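Beta-hexosaminidase Amuc_2018 (PDB 6JEB) removes terminal N-acetylglucosamine and N-acetylgalactosamine units from beta-linked glycans, including N-glycans and chitobiose, as a glycoside hydrolase of family 20. Local coordinates at residues A38-V43 / V83-P88; T370-C375 / A414-C419; Y165-L170 / L243-P248; Q359-W364 / G461-F466. All coordinates share one frame; numbering follows the deposited sequence.

Contact 1 of 4, residues A38-V43 / V83-P88; sequences AYRLTV and VITDKP
Asp86 CB sits over one face of the Tyr39 ring, 3.3 Å from Tyr39 CZ. Ile84 CG2 comes to the same ring obliquely, 3.9 Å from Tyr39 CE1. The carboxylate of Asp86 runs alongside the ring, its plane turned 74° from it. With chi1 at 69°, Tyr39 CG lies between the backbone N and the carbonyl carbon. This brings the ring over toward Asp86, and Tyr39 OH ends 2.6 Å from Asp86 OD2. That bond is weak in geometry, and Thr64 OG1 also bonds the hydroxyl. The other carboxylate oxygen, Asp86 OD1, is held by Trp426 NE1 and Ser11 N. At the edge of the Arg40 guanidinium, in its plane, a water lies 3.1 Å from Arg40 NE. The same water bonds Thr85 OG1, so it bridges the two strands.

These strands, 39-44 and 79-86, run antiparallel in the mixed sheet of the N-terminal domain of the enzyme. Tyr39 with Asp86 and Leu41 with Ile84 are hydrogen-bonded pairs. Leu41 N reaches Ile84 O at 2.8 Å, and Ile84 N returns a bond to Leu41 O. Arg40 with Thr85 and Thr42 with Val83 are non-hydrogen-bonded pairs, with side chains on the opposite face. There Val83 CG1 packs 3.8 Å from Arg40 CG and also touches Thr42 OG1. On the Tyr39 face, Leu41 packs against Thr64 and Leu68 of helix 55-73.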
loop_
_atom_site.group_PDB
_atom_site.type_symbol
_atom_site.label_atom_id
_atom_site.label_comp_id
_atom_site.label_asym_id
_atom_site.label_seq_id
_atom_site.Cartn_x
_atom_site.Cartn_y
_atom_site.Cartn_z
ATOM N N ALA A 38 8.697 1.546 20.071
ATOM C CA ALA A 38 8.204 2.618 20.923
ATOM C C ALA A 38 9.308 3.633 21.205
ATOM O O ALA A 38 10.505 3.323 21.151
ATOM C CB ALA A 38 7.674 2.048 22.242
ATOM N N TYR A 39 8.901 4.863 21.511
ATOM C CA TYR A 39 9.857 5.895 21.900
ATOM C C TYR A 39 9.237 6.788 22.970
ATOM O O TYR A 39 8.013 6.830 23.154
ATOM C CB TYR A 39 10.361 6.735 20.692
ATOM C CG TYR A 39 9.283 7.622 20.116
ATOM C CD1 TYR A 39 9.072 8.906 20.617
ATOM C CD2 TYR A 39 8.450 7.168 19.096
ATOM C CE1 TYR A 39 8.066 9.710 20.127
ATOM C CE2 TYR A 39 7.447 7.968 18.589
ATOM C CZ TYR A 39 7.252 9.239 19.118
ATOM O OH TYR A 39 6.239 10.041 18.652
ATOM N N ARG A 40 10.109 7.502 23.676
ATOM C CA ARG A 40 9.721 8.569 24.587
ATOM C C ARG A 40 10.556 9.788 24.229
ATOM O O ARG A 40 11.789 9.727 24.243
ATOM C CB ARG A 40 9.967 8.166 26.040
ATOM C CG ARG A 40 9.518 9.220 27.048
ATOM C CD ARG A 40 9.974 8.875 28.476
ATOM N NE ARG A 40 9.665 7.490 28.831
ATOM C CZ ARG A 40 10.570 6.530 29.011
ATOM N NH1 ARG A 40 11.869 6.794 28.897
ATOM N NH2 ARG A 40 10.172 5.301 29.317
ATOM N N LEU A 41 9.890 10.883 23.883
ATOM C CA LEU A 41 10.567 12.106 23.473
ATOM C C LEU A 41 10.189 13.194 24.459
ATOM O O LEU A 41 9.005 13.510 24.611
ATOM C CB LEU A 41 10.158 12.488 22.052
ATOM C CG LEU A 41 10.803 13.747 21.472
ATOM C CD1 LEU A 41 12.315 13.592 21.339
ATOM C CD2 LEU A 41 10.187 14.062 20.121
ATOM N N THR A 42 11.185 13.753 25.140
ATOM C CA THR A 42 10.965 14.785 26.147
ATOM C C THR A 42 11.500 16.106 25.616
ATOM O O THR A 42 12.679 16.209 25.256
ATOM C CB THR A 42 11.639 14.405 27.466
ATOM O OG1 THR A 42 11.132 13.132 27.892
ATOM C CG2 THR A 42 11.345 15.452 28.545
ATOM N N VAL A 43 10.629 17.108 25.559
ATOM C CA VAL A 43 10.968 18.441 25.077
ATOM C C VAL A 43 11.170 19.332 26.296
ATOM O O VAL A 43 10.254 19.486 27.115
ATOM C CB VAL A 43 9.856 18.983 24.164
ATOM C CG1 VAL A 43 10.134 20.433 23.755
ATOM C CG2 VAL A 43 9.697 18.085 22.934
ATOM N N VAL A 83 6.268 15.648 27.432
ATOM C CA VAL A 83 6.744 14.283 27.242
ATOM C C VAL A 83 5.783 13.568 26.307
ATOM O O VAL A 83 4.570 13.554 26.547
ATOM C CB VAL A 83 6.840 13.518 28.578
ATOM C CG1 VAL A 83 7.431 12.131 28.360
ATOM C CG2 VAL A 83 7.669 14.292 29.574
ATOM N N ILE A 84 6.327 12.972 25.253
ATOM C CA ILE A 84 5.571 12.192 24.285
ATOM C C ILE A 84 6.004 10.745 24.455
ATOM O O ILE A 84 7.193 10.432 24.334
ATOM C CB ILE A 84 5.863 12.671 22.853
ATOM C CG1 ILE A 84 5.457 14.139 22.673
ATOM C CG2 ILE A 84 5.167 11.766 21.840
ATOM C CD1 ILE A 84 6.152 14.814 21.492
ATOM N N THR A 85 5.055 9.856 24.742
ATOM C CA THR A 85 5.337 8.428 24.837
ATOM C C THR A 85 4.458 7.745 23.804
ATOM O O THR A 85 3.234 7.895 23.842
ATOM C CB THR A 85 5.020 7.903 26.239
ATOM O OG1 THR A 85 5.646 8.747 27.211
ATOM C CG2 THR A 85 5.534 6.473 26.402
ATOM N N ASP A 86 5.072 7.011 22.876
ATOM C CA ASP A 86 4.368 6.701 21.644
ATOM C C ASP A 86 4.742 5.319 21.132
ATOM O O ASP A 86 5.907 4.911 21.201
ATOM C CB ASP A 86 4.742 7.761 20.604
ATOM C CG ASP A 86 3.693 7.946 19.529
ATOM O OD1 ASP A 86 2.584 7.371 19.630
ATOM O OD2 ASP A 86 3.999 8.691 18.572
ATOM N N LYS A 87 3.744 4.616 20.592
ATOM C CA LYS A 87 3.889 3.273 20.051
ATOM C C LYS A 87 2.678 3.054 19.162
ATOM O O LYS A 87 1.581 3.504 19.524
ATOM C CB LYS A 87 3.895 2.244 21.199
ATOM C CG LYS A 87 4.148 0.797 20.783
ATOM C CD LYS A 87 4.003 -0.162 21.966
ATOM C CE LYS A 87 4.285 -1.597 21.549
ATOM N NZ LYS A 87 3.517 -1.977 20.305
ATOM N N PRO A 88 2.820 2.400 18.012
ATOM C CA PRO A 88 1.686 2.282 17.087
ATOM C C PRO A 88 0.647 1.259 17.520
ATOM O O PRO A 88 0.958 0.188 18.049
ATOM C CB PRO A 88 2.345 1.821 15.782
ATOM C CG PRO A 88 3.588 1.113 16.219
ATOM C CD PRO A 88 4.075 1.923 17.404
HETATM O O HOH W 1 6.708 7.811 29.528
#

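Contact 2 of 4, residues T370-C375 / A414-C419; sequences TTLQKC and AYPRAC
Arg417 reaches from the start of helix 417-426 across the backbone at the start of helix 372-376. Its CB lies 4.0 Å from Cys375 SG in the conformer of Cys375 described here, one of two. Its CG comes next, 4.0 Å from Leu372 CA and close to Leu372 CD1. Arg417 CD passes 3.3 Å from Thr370 O. Beyond CD, the bend at chi3 (-60°) brings the edge of the guanidinium round to the same oxygen. Arg417 NH1 donates to Thr370 O at 2.9 Å. The bond is bent, 137° at the hydrogen. It meets a lone pair in the carbonyl plane, but the oxygen is tilted 28° from the guanidinium plane. Arg417 NH2 is bonded to Arg413 O and Phe355 O.

Leu372 CD1 packs against Arg417 CA and Pro416 O, while Leu372 CD2 lies 4.1 Å from Pro416 CG. The Leu372 and Pro416 side chains cross at about a right angle. A cis peptide precedes Pro416. Thr371 is the N-cap of its helix, with Thr371 OG1 accepting from Lys374 N. An alanine in place of Arg417 would probably leave the carbonyls of Thr370, Arg413 and Phe355 without this donor and open a gap beside Leu372.

The contact lies in the catalytic domain. The Arg417 side chain is about 4 Å from that of Leu353, a substrate-binding residue. The buried positive charge is met by neutral backbone carbonyls of Thr370, Arg413 and Phe355, which probably fixes the rotation of the guanidinium.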
loop_
_atom_site.group_PDB
_atom_site.type_symbol
_atom_site.label_atom_id
_atom_site.label_comp_id
_atom_site.label_asym_id
_atom_site.label_seq_id
_atom_site.Cartn_x
_atom_site.Cartn_y
_atom_site.Cartn_z
ATOM N N THR A 370 -14.748 9.901 -1.585
ATOM C CA THR A 370 -14.266 9.616 -0.237
ATOM C C THR A 370 -13.595 10.884 0.275
ATOM O O THR A 370 -12.451 11.180 -0.088
ATOM C CB THR A 370 -13.297 8.439 -0.222
ATOM O OG1 THR A 370 -13.941 7.280 -0.777
ATOM C CG2 THR A 370 -12.847 8.149 1.219
ATOM N N THR A 371 -14.308 11.642 1.104
ATOM C CA THR A 371 -13.748 12.879 1.620
ATOM C C THR A 371 -12.714 12.575 2.699
ATOM O O THR A 371 -12.621 11.458 3.225
ATOM C CB THR A 371 -14.840 13.755 2.232
ATOM O OG1 THR A 371 -15.411 13.078 3.360
ATOM C CG2 THR A 371 -15.924 14.082 1.204
ATOM N N LEU A 372 -11.926 13.602 3.025
ATOM C CA LEU A 372 -10.979 13.492 4.129
ATOM C C LEU A 372 -11.690 13.129 5.426
ATOM O O LEU A 372 -11.204 12.293 6.197
ATOM C CB LEU A 372 -10.225 14.812 4.281
ATOM C CG LEU A 372 -9.220 14.865 5.422
ATOM C CD1 LEU A 372 -8.102 13.841 5.182
ATOM C CD2 LEU A 372 -8.680 16.272 5.533
ATOM N N GLN A 373 -12.856 13.732 5.675
ATOM C CA GLN A 373 -13.600 13.428 6.894
ATOM C C GLN A 373 -14.075 11.980 6.912
ATOM O O GLN A 373 -14.018 11.316 7.955
ATOM C CB GLN A 373 -14.779 14.389 7.045
ATOM C CG GLN A 373 -15.475 14.270 8.384
ATOM C CD GLN A 373 -16.435 15.417 8.649
ATOM O OE1 GLN A 373 -16.545 16.351 7.853
ATOM N NE2 GLN A 373 -17.126 15.355 9.777
ATOM N N LYS A 374 -14.545 11.471 5.771
ATOM C CA LYS A 374 -14.950 10.071 5.690
ATOM C C LYS A 374 -13.766 9.158 5.969
ATOM O O LYS A 374 -13.865 8.197 6.742
ATOM C CB LYS A 374 -15.519 9.781 4.298
ATOM C CG LYS A 374 -15.745 8.300 4.015
ATOM C CD LYS A 374 -16.787 7.718 4.954
ATOM C CE LYS A 374 -17.148 6.303 4.554
ATOM N NZ LYS A 374 -18.315 5.784 5.323
ATOM N N CYS A 375 -12.633 9.453 5.331
ATOM C CA CYS A 375 -11.427 8.675 5.553
ATOM C C CYS A 375 -11.075 8.616 7.039
ATOM O O CYS A 375 -10.783 7.537 7.575
ATOM C CB CYS A 375 -10.305 9.310 4.738
ATOM S SG CYS A 375 -8.808 8.380 4.689
ATOM N N ALA A 414 -3.441 11.130 -3.219
ATOM C CA ALA A 414 -2.963 10.415 -2.039
ATOM C C ALA A 414 -3.072 11.263 -0.777
ATOM O O ALA A 414 -3.437 10.748 0.284
ATOM C CB ALA A 414 -1.528 9.930 -2.244
ATOM N N TYR A 415 -2.745 12.570 -0.869
ATOM C CA TYR A 415 -2.722 13.484 0.268
ATOM C C TYR A 415 -3.830 14.522 0.146
ATOM O O TYR A 415 -4.163 14.951 -0.964
ATOM C CB TYR A 415 -1.360 14.195 0.377
ATOM C CG TYR A 415 -0.288 13.229 0.821
ATOM C CD1 TYR A 415 -0.053 13.003 2.174
ATOM C CD2 TYR A 415 0.427 12.480 -0.108
ATOM C CE1 TYR A 415 0.880 12.083 2.591
ATOM C CE2 TYR A 415 1.376 11.553 0.297
ATOM C CZ TYR A 415 1.590 11.355 1.650
ATOM O OH TYR A 415 2.513 10.438 2.074
ATOM N N PRO A 416 -4.420 14.965 1.271
ATOM C CA PRO A 416 -4.076 14.622 2.657
ATOM C C PRO A 416 -4.738 13.360 3.216
ATOM O O PRO A 416 -4.561 13.097 4.401
ATOM C CB PRO A 416 -4.593 15.832 3.441
ATOM C CG PRO A 416 -5.795 16.250 2.668
ATOM C CD PRO A 416 -5.379 16.084 1.218
ATOM N N ARG A 417 -5.490 12.594 2.419
ATOM C CA ARG A 417 -6.137 11.412 2.991
ATOM C C ARG A 417 -5.133 10.423 3.571
ATOM O O ARG A 417 -5.427 9.777 4.581
ATOM C CB ARG A 417 -7.099 10.760 2.000
ATOM C CG ARG A 417 -8.382 11.579 1.832
ATOM C CD ARG A 417 -9.269 11.036 0.721
ATOM N NE ARG A 417 -8.575 11.064 -0.563
ATOM C CZ ARG A 417 -9.097 10.630 -1.706
ATOM N NH1 ARG A 417 -10.342 10.164 -1.740
ATOM N NH2 ARG A 417 -8.379 10.682 -2.822
ATOM N N ALA A 418 -3.935 10.318 2.985
ATOM C CA ALA A 418 -2.922 9.435 3.562
ATOM C C ALA A 418 -2.564 9.837 4.990
ATOM O O ALA A 418 -2.190 8.977 5.791
ATOM C CB ALA A 418 -1.663 9.397 2.687
ATOM N N CYS A 419 -2.668 11.131 5.324
ATOM C CA CYS A 419 -2.444 11.572 6.703
ATOM C C CYS A 419 -3.481 10.971 7.641
ATOM O O CYS A 419 -3.158 10.581 8.773
ATOM C CB CYS A 419 -2.510 13.099 6.792
ATOM S SG CYS A 419 -1.431 13.968 5.634
#

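Contact 3 of 4, residues Y165-L170 / L243-P248; sequences YTKQEL and LKDIFP
Lys167 opens helix 167-178 and reaches across to Asp245 near the end of helix 230-246. Both helices belong to the catalytic domain, whose eight parallel strands form a TIM barrel. In sequence order, Thr166 comes first, as the N-cap of helix 167-178. It makes a capping box with Glu169: Glu169 N bonds Thr166 OG1, and Thr166 N bonds Glu169 OE1.

The Lys167 side chain leaves with CG anti to the backbone N (chi1 -179°), which sends it toward the other helix. Lys167 CE passes 3.8 Å from Ile246 CG1. Lys167 NZ then forms a salt bridge with Asp245 OD2 at 2.9 Å, weak as a hydrogen bond, in the conformer of Asp245 described here, one of two. The two side chains cross at about a right angle. Each charge has a second partner, Glu242 for Lys167 and Lys171 for Asp245. A methionine at Lys167 would probably leave Glu242 and Asp245 each short of one positive partner.

Leu170, one turn on, points toward the second helix. Its CB lies 3.6 Å from Ile246 CG2, and its CD1 comes obliquely to the Phe247 ring, 4.2 Å from CZ. Within the second segment, Ile246 CG2 sits 3.5 Å above the Phe247 ring, over its centre.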
loop_
_atom_site.group_PDB
_atom_site.type_symbol
_atom_site.label_atom_id
_atom_site.label_comp_id
_atom_site.label_asym_id
_atom_site.label_seq_id
_atom_site.Cartn_x
_atom_site.Cartn_y
_atom_site.Cartn_z
ATOM N N TYR A 165 11.177 -0.913 -14.462
ATOM C CA TYR A 165 12.280 -0.684 -13.539
ATOM C C TYR A 165 13.462 -1.565 -13.917
ATOM O O TYR A 165 13.297 -2.641 -14.493
ATOM C CB TYR A 165 11.841 -0.989 -12.097
ATOM C CG TYR A 165 10.759 -0.037 -11.665
ATOM C CD1 TYR A 165 11.043 1.312 -11.460
ATOM C CD2 TYR A 165 9.444 -0.466 -11.513
ATOM C CE1 TYR A 165 10.049 2.202 -11.110
ATOM C CE2 TYR A 165 8.445 0.415 -11.157
ATOM C CZ TYR A 165 8.750 1.748 -10.961
ATOM O OH TYR A 165 7.750 2.628 -10.621
ATOM N N THR A 166 14.665 -1.092 -13.614
ATOM C CA THR A 166 15.811 -1.989 -13.644
ATOM C C THR A 166 15.955 -2.654 -12.281
ATOM O O THR A 166 15.454 -2.161 -11.265
ATOM C CB THR A 166 17.103 -1.236 -13.962
ATOM O OG1 THR A 166 17.427 -0.369 -12.867
ATOM C CG2 THR A 166 16.953 -0.411 -15.230
ATOM N N LYS A 167 16.657 -3.791 -12.267
ATOM C CA LYS A 167 16.952 -4.450 -10.998
ATOM C C LYS A 167 17.707 -3.513 -10.062
ATOM O O LYS A 167 17.430 -3.467 -8.859
ATOM C CB LYS A 167 17.744 -5.738 -11.245
ATOM C CG LYS A 167 18.094 -6.520 -9.982
ATOM C CD LYS A 167 18.715 -7.865 -10.344
ATOM C CE LYS A 167 18.170 -8.976 -9.482
ATOM N NZ LYS A 167 18.687 -10.323 -9.885
ATOM N N GLN A 168 18.647 -2.739 -10.609
ATOM C CA GLN A 168 19.401 -1.791 -9.794
ATOM C C GLN A 168 18.495 -0.710 -9.205
ATOM O O GLN A 168 18.666 -0.314 -8.043
ATOM C CB GLN A 168 20.514 -1.182 -10.646
ATOM C CG GLN A 168 21.546 -0.398 -9.877
ATOM C CD GLN A 168 22.748 -0.048 -10.741
ATOM O OE1 GLN A 168 23.669 -0.853 -10.901
ATOM N NE2 GLN A 168 22.740 1.152 -11.314
ATOM N N GLU A 169 17.518 -0.227 -9.979
ATOM C CA GLU A 169 16.568 0.742 -9.436
ATOM C C GLU A 169 15.745 0.147 -8.301
ATOM O O GLU A 169 15.464 0.827 -7.308
ATOM C CB GLU A 169 15.638 1.264 -10.531
ATOM C CG GLU A 169 16.255 2.302 -11.441
ATOM C CD GLU A 169 15.308 2.684 -12.569
ATOM O OE1 GLU A 169 14.534 1.802 -13.013
ATOM O OE2 GLU A 169 15.332 3.863 -13.004
ATOM N N LEU A 170 15.298 -1.103 -8.448
ATOM C CA LEU A 170 14.493 -1.697 -7.385
ATOM C C LEU A 170 15.324 -1.936 -6.127
ATOM O O LEU A 170 14.832 -1.737 -5.007
ATOM C CB LEU A 170 13.811 -2.969 -7.881
ATOM C CG LEU A 170 12.766 -2.714 -8.971
ATOM C CD1 LEU A 170 12.249 -4.023 -9.542
ATOM C CD2 LEU A 170 11.605 -1.869 -8.450
ATOM N N LEU A 243 12.437 -11.789 -7.090
ATOM C CA LEU A 243 11.924 -11.103 -5.911
ATOM C C LEU A 243 12.741 -11.453 -4.674
ATOM O O LEU A 243 12.956 -10.600 -3.809
ATOM C CB LEU A 243 10.450 -11.438 -5.706
ATOM C CG LEU A 243 9.502 -11.029 -6.842
ATOM C CD1 LEU A 243 8.056 -11.354 -6.469
ATOM C CD2 LEU A 243 9.665 -9.552 -7.202
ATOM N N LYS A 244 13.203 -12.705 -4.576
ATOM C CA LYS A 244 14.061 -13.100 -3.458
ATOM C C LYS A 244 15.353 -12.287 -3.447
ATOM O O LYS A 244 15.822 -11.855 -2.383
ATOM C CB LYS A 244 14.363 -14.601 -3.547
ATOM C CG LYS A 244 15.304 -15.121 -2.474
ATOM C CD LYS A 244 14.656 -15.120 -1.113
ATOM C CE LYS A 244 15.591 -15.718 -0.061
ATOM N NZ LYS A 244 14.955 -15.826 1.284
ATOM N N ASP A 245 15.935 -12.064 -4.627
ATOM C CA ASP A 245 17.168 -11.296 -4.695
ATOM C C ASP A 245 16.934 -9.824 -4.369
ATOM O O ASP A 245 17.764 -9.202 -3.696
ATOM C CB ASP A 245 17.801 -11.457 -6.076
ATOM C CG ASP A 245 19.191 -10.882 -6.143
ATOM O OD1 ASP A 245 20.012 -11.216 -5.266
ATOM O OD2 ASP A 245 19.467 -10.107 -7.073
ATOM N N ILE A 246 15.819 -9.257 -4.823
ATOM C CA ILE A 246 15.606 -7.811 -4.759
ATOM C C ILE A 246 14.981 -7.383 -3.446
ATOM O O ILE A 246 15.376 -6.365 -2.868
ATOM C CB ILE A 246 14.745 -7.347 -5.951
ATOM C CG1 ILE A 246 15.464 -7.609 -7.272
ATOM C CG2 ILE A 246 14.381 -5.861 -5.802
ATOM C CD1 ILE A 246 14.534 -7.489 -8.476
ATOM N N PHE A 247 13.959 -8.109 -2.996
ATOM C CA PHE A 247 13.078 -7.619 -1.940
ATOM C C PHE A 247 13.281 -8.434 -0.677
ATOM O O PHE A 247 12.697 -9.518 -0.536
ATOM C CB PHE A 247 11.617 -7.691 -2.399
ATOM C CG PHE A 247 11.310 -6.785 -3.559
ATOM C CD1 PHE A 247 11.182 -5.412 -3.373
ATOM C CD2 PHE A 247 11.165 -7.299 -4.841
ATOM C CE1 PHE A 247 10.901 -4.564 -4.444
ATOM C CE2 PHE A 247 10.877 -6.465 -5.923
ATOM C CZ PHE A 247 10.748 -5.090 -5.723
ATOM N N PRO A 248 14.067 -7.941 0.284
ATOM C CA PRO A 248 14.367 -8.732 1.486
ATOM C C PRO A 248 13.189 -8.900 2.433
ATOM O O PRO A 248 13.319 -9.656 3.402
ATOM C CB PRO A 248 15.499 -7.938 2.152
ATOM C CG PRO A 248 15.270 -6.534 1.696
ATOM C CD PRO A 248 14.783 -6.654 0.275
#

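Contact 4 of 4, residues Q359-W364 / G461-F466; sequences QGQRNW and GNEPAF
Trp364 turns the edge of its six-membered ring to the face of Phe466, a T-shaped pair. The planes stand at 88° and the ring centroids are 5.0 Å apart. Trp364 CZ2 lies over the centre of the Phe466 ring, and Trp364 CH2 comes 3.8 Å from Phe466 CG. Arg362 runs past Phe466 in the opposite direction, and its CG meets the ring obliquely, 3.7 Å from Phe466 CD2. Bends at chi2 and chi3 fold the Arg362 chain back. Trp364 CH2 then sits 3.7 Å above the centre of one face of the Arg362 guanidinium. Arg362 NH2 is bonded to Trp468 O.

Both segments are irregular loops. One lies between strand 342-345 and helix 372-376 of the catalytic domain, the other in the C-terminal tail after helix 434-452. The Trp364 side chain is about 7 Å from those of Asp354 and Glu402, which bind substrate.

Glu463 crosses Gln361 obliquely, with the carboxylate and amide planes 39° apart. Glu463 OE1 lies 3.7 Å from Gln361 CB. A water donates to Glu463 OE1 at 2.7 Å and accepts from Arg362 N. Glu463 OE2 forms a salt bridge with Arg413, while Gln361 NE2 bonds Tyr412 OH and Gln460 O.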
loop_
_atom_site.group_PDB
_atom_site.type_symbol
_atom_site.label_atom_id
_atom_site.label_comp_id
_atom_site.label_asym_id
_atom_site.label_seq_id
_atom_site.Cartn_x
_atom_site.Cartn_y
_atom_site.Cartn_z
ATOM N N GLN A 359 -16.512 16.174 -3.798
ATOM C CA GLN A 359 -17.600 15.908 -4.730
ATOM C C GLN A 359 -17.520 16.857 -5.921
ATOM O O GLN A 359 -17.356 18.071 -5.760
ATOM C CB GLN A 359 -18.942 16.067 -4.014
ATOM C CG GLN A 359 -20.150 15.716 -4.874
ATOM C CD GLN A 359 -20.200 14.242 -5.239
ATOM O OE1 GLN A 359 -19.984 13.372 -4.394
ATOM N NE2 GLN A 359 -20.481 13.957 -6.506
ATOM N N GLY A 360 -17.628 16.297 -7.122
ATOM C CA GLY A 360 -17.502 17.052 -8.346
ATOM C C GLY A 360 -16.165 16.886 -9.035
ATOM O O GLY A 360 -16.042 17.234 -10.216
ATOM N N GLN A 361 -15.163 16.366 -8.332
ATOM C CA GLN A 361 -13.909 16.036 -8.983
ATOM C C GLN A 361 -14.078 14.755 -9.795
ATOM O O GLN A 361 -15.015 13.978 -9.581
ATOM C CB GLN A 361 -12.799 15.905 -7.938
ATOM C CG GLN A 361 -12.532 17.225 -7.215
ATOM C CD GLN A 361 -11.342 17.159 -6.284
ATOM O OE1 GLN A 361 -11.106 16.147 -5.613
ATOM N NE2 GLN A 361 -10.575 18.237 -6.243
ATOM N N ARG A 362 -13.164 14.540 -10.742
ATOM C CA ARG A 362 -13.350 13.478 -11.730
ATOM C C ARG A 362 -13.590 12.129 -11.062
ATOM O O ARG A 362 -12.798 11.679 -10.224
ATOM C CB ARG A 362 -12.151 13.402 -12.680
ATOM C CG ARG A 362 -11.902 14.675 -13.492
ATOM C CD ARG A 362 -13.072 15.037 -14.396
ATOM N NE ARG A 362 -13.250 14.082 -15.486
ATOM C CZ ARG A 362 -12.625 14.156 -16.659
ATOM N NH1 ARG A 362 -11.769 15.141 -16.911
ATOM N NH2 ARG A 362 -12.861 13.241 -17.590
ATOM N N ASN A 363 -14.702 11.493 -11.428
ATOM C CA ASN A 363 -15.049 10.177 -10.915
ATOM C C ASN A 363 -15.123 9.130 -12.012
ATOM O O ASN A 363 -15.439 7.969 -11.727
ATOM C CB ASN A 363 -16.351 10.226 -10.095
ATOM C CG ASN A 363 -17.607 10.143 -10.953
ATOM O OD1 ASN A 363 -17.632 10.568 -12.111
ATOM N ND2 ASN A 363 -18.666 9.586 -10.378
ATOM N N TRP A 364 -14.841 9.510 -13.257
ATOM C CA TRP A 364 -14.743 8.587 -14.384
ATOM C C TRP A 364 -16.033 7.805 -14.612
ATOM O O TRP A 364 -16.024 6.737 -15.232
ATOM C CB TRP A 364 -13.495 7.699 -14.264
ATOM C CG TRP A 364 -12.317 8.557 -13.900
ATOM C CD1 TRP A 364 -11.688 8.632 -12.686
ATOM C CD2 TRP A 364 -11.689 9.538 -14.735
ATOM N NE1 TRP A 364 -10.685 9.575 -12.732
ATOM C CE2 TRP A 364 -10.667 10.143 -13.978
ATOM C CE3 TRP A 364 -11.883 9.949 -16.059
ATOM C CZ2 TRP A 364 -9.843 11.141 -14.501
ATOM C CZ3 TRP A 364 -11.057 10.931 -16.576
ATOM C CH2 TRP A 364 -10.053 11.517 -15.798
ATOM N N GLY A 461 -11.602 22.670 -7.563
ATOM C CA GLY A 461 -10.981 23.055 -8.812
ATOM C C GLY A 461 -9.472 22.985 -8.889
ATOM O O GLY A 461 -8.926 23.208 -9.974
ATOM N N ASN A 462 -8.762 22.693 -7.798
ATOM C CA ASN A 462 -7.301 22.726 -7.859
ATOM C C ASN A 462 -6.660 21.369 -8.142
ATOM O O ASN A 462 -5.428 21.260 -8.096
ATOM C CB ASN A 462 -6.674 23.452 -6.654
ATOM C CG ASN A 462 -6.581 22.594 -5.402
ATOM O OD1 ASN A 462 -7.236 21.562 -5.271
ATOM N ND2 ASN A 462 -5.756 23.041 -4.455
ATOM N N GLU A 463 -7.451 20.345 -8.463
ATOM C CA GLU A 463 -6.859 19.113 -8.962
ATOM C C GLU A 463 -6.188 19.384 -10.309
ATOM O O GLU A 463 -6.754 20.095 -11.150
ATOM C CB GLU A 463 -7.912 18.016 -9.131
ATOM C CG GLU A 463 -7.296 16.691 -9.588
ATOM C CD GLU A 463 -8.103 15.471 -9.187
ATOM O OE1 GLU A 463 -9.353 15.558 -9.110
ATOM O OE2 GLU A 463 -7.480 14.415 -8.931
ATOM N N PRO A 464 -4.980 18.862 -10.533
ATOM C CA PRO A 464 -4.329 19.048 -11.836
ATOM C C PRO A 464 -5.213 18.540 -12.968
ATOM O O PRO A 464 -5.978 17.587 -12.811
ATOM C CB PRO A 464 -3.045 18.220 -11.714
ATOM C CG PRO A 464 -2.749 18.208 -10.239
ATOM C CD PRO A 464 -4.102 18.180 -9.564
ATOM N N ALA A 465 -5.113 19.206 -14.113
ATOM C CA ALA A 465 -5.959 18.874 -15.248
ATOM C C ALA A 465 -5.651 17.478 -15.778
ATOM O O ALA A 465 -4.516 17.000 -15.710
ATOM C CB ALA A 465 -5.734 19.886 -16.368
ATOM N N PHE A 466 -6.681 16.831 -16.323
ATOM C CA PHE A 466 -6.557 15.548 -16.998
ATOM C C PHE A 466 -6.737 15.743 -18.497
ATOM O O PHE A 466 -7.391 16.691 -18.942
ATOM C CB PHE A 466 -7.622 14.557 -16.517
ATOM C CG PHE A 466 -7.519 14.208 -15.064
ATOM C CD1 PHE A 466 -6.667 13.200 -14.645
ATOM C CD2 PHE A 466 -8.284 14.873 -14.117
ATOM C CE1 PHE A 466 -6.569 12.866 -13.302
ATOM C CE2 PHE A 466 -8.192 14.542 -12.773
ATOM C CZ PHE A 466 -7.332 13.539 -12.363
HETATM O O HOH W 2 -11.057 16.699 -10.849
#

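Overall arrangement
From the N terminus, contact 1 comes first. It joins strands 39-44 and 79-86 and closes a loop that holds helix 55-73, all in the N-terminal domain. Contact 3 follows within the catalytic domain and brings helix 167-178 to the end of helix 230-246. It closes before the next loop opens. Contact 4 opens at 359-364 and closes at 461-466, where the C-terminal tail returns to a catalytic-domain loop. Contact 2 opens and closes within that span, pairing the starts of helices 372-376 and 417-426. The centres of contacts 2 and 4 are about 15 Å apart. Contacts 2 and 3 lie on opposite sides of the chain's centre. No two loops cross.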